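Galactokinase (Bifidobacterium longum subsp. infantis ATCC 15697 = JCM 1222 = DSM 20088, PDB 6TER) probably catalyses the ATP-dependent phosphorylation of galactose, as a GHMP-family galactokinase that binds the sugar, ADP and magnesium. Local coordinates at residues G45-Y50 with G246-R251. Sequence-based numbering, arbitrary orientation.
Sequences GEHTDY and GQYAQR. With GLA (alpha-D-galactopyranose), chain B.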
ATOM      1  N   GLY A  45      -8.191   1.935  -8.325  1.00 14.08           N
ATOM      2  CA  GLY A  45      -7.568   0.821  -9.062  1.00 15.36           C
ATOM      3  C   GLY A  45      -7.235  -0.261  -8.071  1.00 16.27           C
ATOM      4  O   GLY A  45      -6.044  -0.588  -7.947  1.00 16.36           O
ATOM      5  N   GLU A  46      -8.251  -0.739  -7.365  1.00 17.23           N
ATOM      6  CA  GLU A  46      -8.094  -1.678  -6.227  1.00 16.42           C
ATOM      7  C   GLU A  46      -8.307  -3.112  -6.718  1.00 16.76           C
ATOM      8  O   GLU A  46      -9.273  -3.328  -7.483  1.00 16.36           O
ATOM      9  CB  GLU A  46      -9.099  -1.385  -5.135  1.00 13.57           C
ATOM     10  CG  GLU A  46      -8.489  -1.557  -3.730  1.00 14.92           C
ATOM     11  CD  GLU A  46      -7.426  -0.522  -3.346  1.00 14.28           C
ATOM     12  OE1 GLU A  46      -6.224  -0.816  -3.367  1.00 16.10           O
ATOM     13  OE2 GLU A  46      -7.822   0.601  -2.981  1.00 19.42           O
ATOM     14  N   HIS A  47      -7.471  -4.060  -6.259  1.00 16.00           N
ATOM     15  CA  HIS A  47      -7.540  -5.495  -6.676  1.00 16.57           C
ATOM     16  C   HIS A  47      -7.260  -5.633  -8.175  1.00 15.75           C
ATOM     17  O   HIS A  47      -7.703  -6.657  -8.822  1.00 17.71           O
ATOM     18  CB  HIS A  47      -8.835  -6.148  -6.155  1.00 17.69           C
ATOM     19  CG  HIS A  47      -8.746  -6.398  -4.684  1.00 23.51           C
ATOM     20  ND1 HIS A  47      -8.089  -7.523  -4.171  1.00 22.67           N
ATOM     21  CD2 HIS A  47      -9.086  -5.633  -3.606  1.00 19.02           C
ATOM     22  CE1 HIS A  47      -8.113  -7.467  -2.842  1.00 22.62           C
ATOM     23  NE2 HIS A  47      -8.712  -6.328  -2.471  1.00 18.15           N
ATOM     24  N   THR A  48      -6.487  -4.676  -8.699  1.00 15.83           N
ATOM     25  CA  THR A  48      -5.991  -4.585 -10.104  1.00 17.54           C
ATOM     26  C   THR A  48      -4.498  -4.995 -10.226  1.00 15.66           C
ATOM     27  O   THR A  48      -4.102  -5.523 -11.313  1.00 15.33           O
ATOM     28  CB  THR A  48      -6.277  -3.184 -10.709  1.00 19.34           C
ATOM     29  OG1 THR A  48      -5.588  -2.183  -9.954  1.00 20.07           O
ATOM     30  CG2 THR A  48      -7.749  -2.776 -10.751  1.00 22.12           C
ATOM     31  N   ASP A  49      -3.658  -4.731  -9.229  1.00 15.64           N
ATOM     32  CA  ASP A  49      -2.165  -4.854  -9.323  1.00 19.08           C
ATOM     33  C   ASP A  49      -1.748  -6.293  -9.699  1.00 19.13           C
ATOM     34  O   ASP A  49      -0.941  -6.421 -10.684  1.00 23.17           O
ATOM     35  CB  ASP A  49      -1.495  -4.269  -8.073  1.00 21.31           C
ATOM     36  CG  ASP A  49      -1.647  -5.071  -6.787  1.00 18.69           C
ATOM     37  OD1 ASP A  49      -2.608  -5.910  -6.635  1.00 19.87           O
ATOM     38  OD2 ASP A  49      -0.784  -4.896  -5.988  1.00 21.10           O
ATOM     39  N   TYR A  50      -2.339  -7.334  -9.075  1.00 17.12           N
ATOM     40  CA  TYR A  50      -2.035  -8.763  -9.361  1.00 18.38           C
ATOM     41  C   TYR A  50      -2.801  -9.270 -10.608  1.00 19.52           C
ATOM     42  O   TYR A  50      -2.539 -10.432 -11.080  1.00 19.00           O
ATOM     43  CB  TYR A  50      -2.253  -9.641  -8.116  1.00 18.39           C
ATOM     44  CG  TYR A  50      -3.633  -9.559  -7.486  1.00 17.68           C
ATOM     45  CD1 TYR A  50      -4.742 -10.150  -8.071  1.00 16.60           C
ATOM     46  CD2 TYR A  50      -3.856  -8.822  -6.316  1.00 19.84           C
ATOM     47  CE1 TYR A  50      -6.009 -10.055  -7.507  1.00 18.30           C
ATOM     48  CE2 TYR A  50      -5.120  -8.702  -5.753  1.00 20.31           C
ATOM     49  CZ  TYR A  50      -6.208  -9.314  -6.353  1.00 17.77           C
ATOM     50  OH  TYR A  50      -7.437  -9.211  -5.771  1.00 16.33           O
ATOM     51  N   GLY A 246      -6.566 -15.435   4.531  1.00 36.25           N
ATOM     52  CA  GLY A 246      -6.945 -16.244   3.358  1.00 35.15           C
ATOM     53  C   GLY A 246      -7.905 -15.549   2.375  1.00 31.39           C
ATOM     54  O   GLY A 246      -7.997 -16.046   1.237  1.00 30.65           O
ATOM     55  N   GLN A 247      -8.632 -14.503   2.792  0.50 27.39           N
ATOM     56  CA  GLN A 247      -9.630 -13.821   1.914  0.50 28.82           C
ATOM     57  C   GLN A 247      -8.915 -13.229   0.690  0.50 28.22           C
ATOM     58  O   GLN A 247      -9.310 -13.548  -0.455  0.50 27.23           O
ATOM     59  CB  GLN A 247     -10.413 -12.752   2.679  0.50 30.12           C
ATOM     60  CG  GLN A 247     -11.100 -13.275   3.933  0.50 31.01           C
ATOM     61  CD  GLN A 247     -12.567 -13.558   3.743  0.50 29.11           C
ATOM     62  OE1 GLN A 247     -13.251 -12.887   2.979  0.50 29.01           O
ATOM     63  NE2 GLN A 247     -13.070 -14.531   4.478  0.50 29.95           N
ATOM     64  N   TYR A 248      -7.892 -12.405   0.918  1.00 27.70           N
ATOM     65  CA  TYR A 248      -7.104 -11.757  -0.160  1.00 19.98           C
ATOM     66  C   TYR A 248      -6.683 -12.830  -1.193  1.00 21.42           C
ATOM     67  O   TYR A 248      -6.945 -12.639  -2.441  1.00 19.67           O
ATOM     68  CB  TYR A 248      -5.957 -10.971   0.493  1.00 20.21           C
ATOM     69  CG  TYR A 248      -5.066 -10.297  -0.507  1.00 20.18           C
ATOM     70  CD1 TYR A 248      -5.349  -9.020  -0.962  1.00 22.74           C
ATOM     71  CD2 TYR A 248      -3.981 -10.936  -1.057  1.00 21.97           C
ATOM     72  CE1 TYR A 248      -4.569  -8.411  -1.913  1.00 22.92           C
ATOM     73  CE2 TYR A 248      -3.178 -10.338  -2.012  1.00 21.01           C
ATOM     74  CZ  TYR A 248      -3.485  -9.082  -2.462  1.00 23.92           C
ATOM     75  OH  TYR A 248      -2.641  -8.496  -3.356  1.00 21.11           O
ATOM     76  N   ALA A 249      -6.088 -13.949  -0.721  1.00 21.61           N
ATOM     77  CA  ALA A 249      -5.567 -15.074  -1.549  1.00 20.89           C
ATOM     78  C   ALA A 249      -6.676 -15.741  -2.369  1.00 19.34           C
ATOM     79  O   ALA A 249      -6.442 -16.001  -3.552  1.00 21.50           O
ATOM     80  CB  ALA A 249      -4.859 -16.120  -0.729  1.00 17.56           C
ATOM     81  N   GLN A 250      -7.831 -15.999  -1.747  0.50 20.89           N
ATOM     82  CA  GLN A 250      -9.006 -16.580  -2.452  0.50 21.39           C
ATOM     83  C   GLN A 250      -9.299 -15.733  -3.702  0.50 24.15           C
ATOM     84  O   GLN A 250      -9.394 -16.319  -4.809  0.50 33.29           O
ATOM     85  CB  GLN A 250     -10.271 -16.621  -1.594  0.50 17.35           C
ATOM     86  CG  GLN A 250     -11.445 -17.132  -2.421  0.50 15.74           C
ATOM     87  CD  GLN A 250     -11.100 -18.505  -2.933  0.50 17.26           C
ATOM     88  OE1 GLN A 250     -10.783 -18.720  -4.112  0.50 18.79           O
ATOM     89  NE2 GLN A 250     -11.089 -19.444  -2.009  0.50 13.93           N
ATOM     90  N   ARG A 251      -9.428 -14.416  -3.523  1.00 23.07           N
ATOM     91  CA  ARG A 251      -9.656 -13.403  -4.620  1.00 22.95           C
ATOM     92  C   ARG A 251      -8.660 -13.639  -5.771  1.00 23.62           C
ATOM     93  O   ARG A 251      -9.116 -13.808  -6.978  1.00 16.83           O
ATOM     94  CB  ARG A 251      -9.521 -11.951  -4.109  1.00 18.75           C
ATOM     95  CG  ARG A 251     -10.618 -11.529  -3.134  1.00 21.79           C
ATOM     96  CD  ARG A 251     -12.025 -11.715  -3.725  1.00 27.29           C
ATOM     97  NE  ARG A 251     -13.087 -11.476  -2.758  1.00 24.24           N
ATOM     98  CZ  ARG A 251     -13.444 -12.308  -1.798  1.00 22.83           C
ATOM     99  NH1 ARG A 251     -12.848 -13.481  -1.664  1.00 26.24           N
ATOM    100  NH2 ARG A 251     -14.409 -11.954  -0.985  1.00 25.07           N
TER
HETATM  101  C1  GLA B 927      -3.139  -5.093  -0.633  0.90 20.82           C
HETATM  102  C2  GLA B 927      -1.978  -5.652  -1.432  0.90 22.92           C
HETATM  103  C3  GLA B 927      -1.745  -4.784  -2.669  0.90 19.09           C
HETATM  104  C4  GLA B 927      -3.043  -4.712  -3.555  0.90 16.14           C
HETATM  105  C5  GLA B 927      -4.244  -4.333  -2.738  0.90 16.02           C
HETATM  106  C6  GLA B 927      -5.555  -4.414  -3.582  0.90 18.48           C
HETATM  107  O1  GLA B 927      -2.811  -3.797  -0.070  0.90 20.55           O
HETATM  108  O2  GLA B 927      -0.756  -5.858  -0.651  0.90 19.27           O
HETATM  109  O3  GLA B 927      -0.696  -5.348  -3.472  0.90 21.05           O
HETATM  110  O4  GLA B 927      -3.378  -5.964  -4.196  0.90 16.92           O
HETATM  111  O5  GLA B 927      -4.311  -5.076  -1.501  0.90 19.08           O
HETATM  112  O6  GLA B 927      -5.618  -3.271  -4.497  0.90 18.28           O
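In the galactose pocket, Tyr248, in the first turn of helix 247-262, packs its ring against His47 and Tyr50 of the loop between strands 33-42 and 54-70, and the three rings form an aromatic cluster beside the bound alpha-D-galactose. Tyr50 and Tyr248 run past each other in opposite directions, planes at 80°, with CE2 of Tyr50 3.7 Å from CZ of Tyr248. The His47 ring meets that of Tyr248 obliquely, His47 CE1 lying 3.7 Å from Tyr248 CD1. Tyr248 OH reaches galactose O4 at 2.8 Å, because CG stands opposite the backbone N (chi1 179°) and sends the ring towards the sugar; O4 lies in the plane of that ring. Replacing Tyr248 by an alanine would strip O4 of a hydroxyl neighbour and is likely to open a gap between helix and loop beside His47 and Tyr50. The carbonyl of Gly367 holds His47 NE2, and the imidazole lays one face against galactose C6. The backbone N of His47 gives an almost straight hydrogen bond (177°) to galactose O6 at 2.7 Å. Asp49 brings its carboxylate up to the sugar, OD2 2.6 Å from galactose O3, and Leu190 N also bonds to OD2. CB of Arg251 packs 3.8 Å from Tyr50 OH. Loop and helix thus line the same galactose site, the loop belonging to the galactose-binding signature of GHMP-family galactokinases.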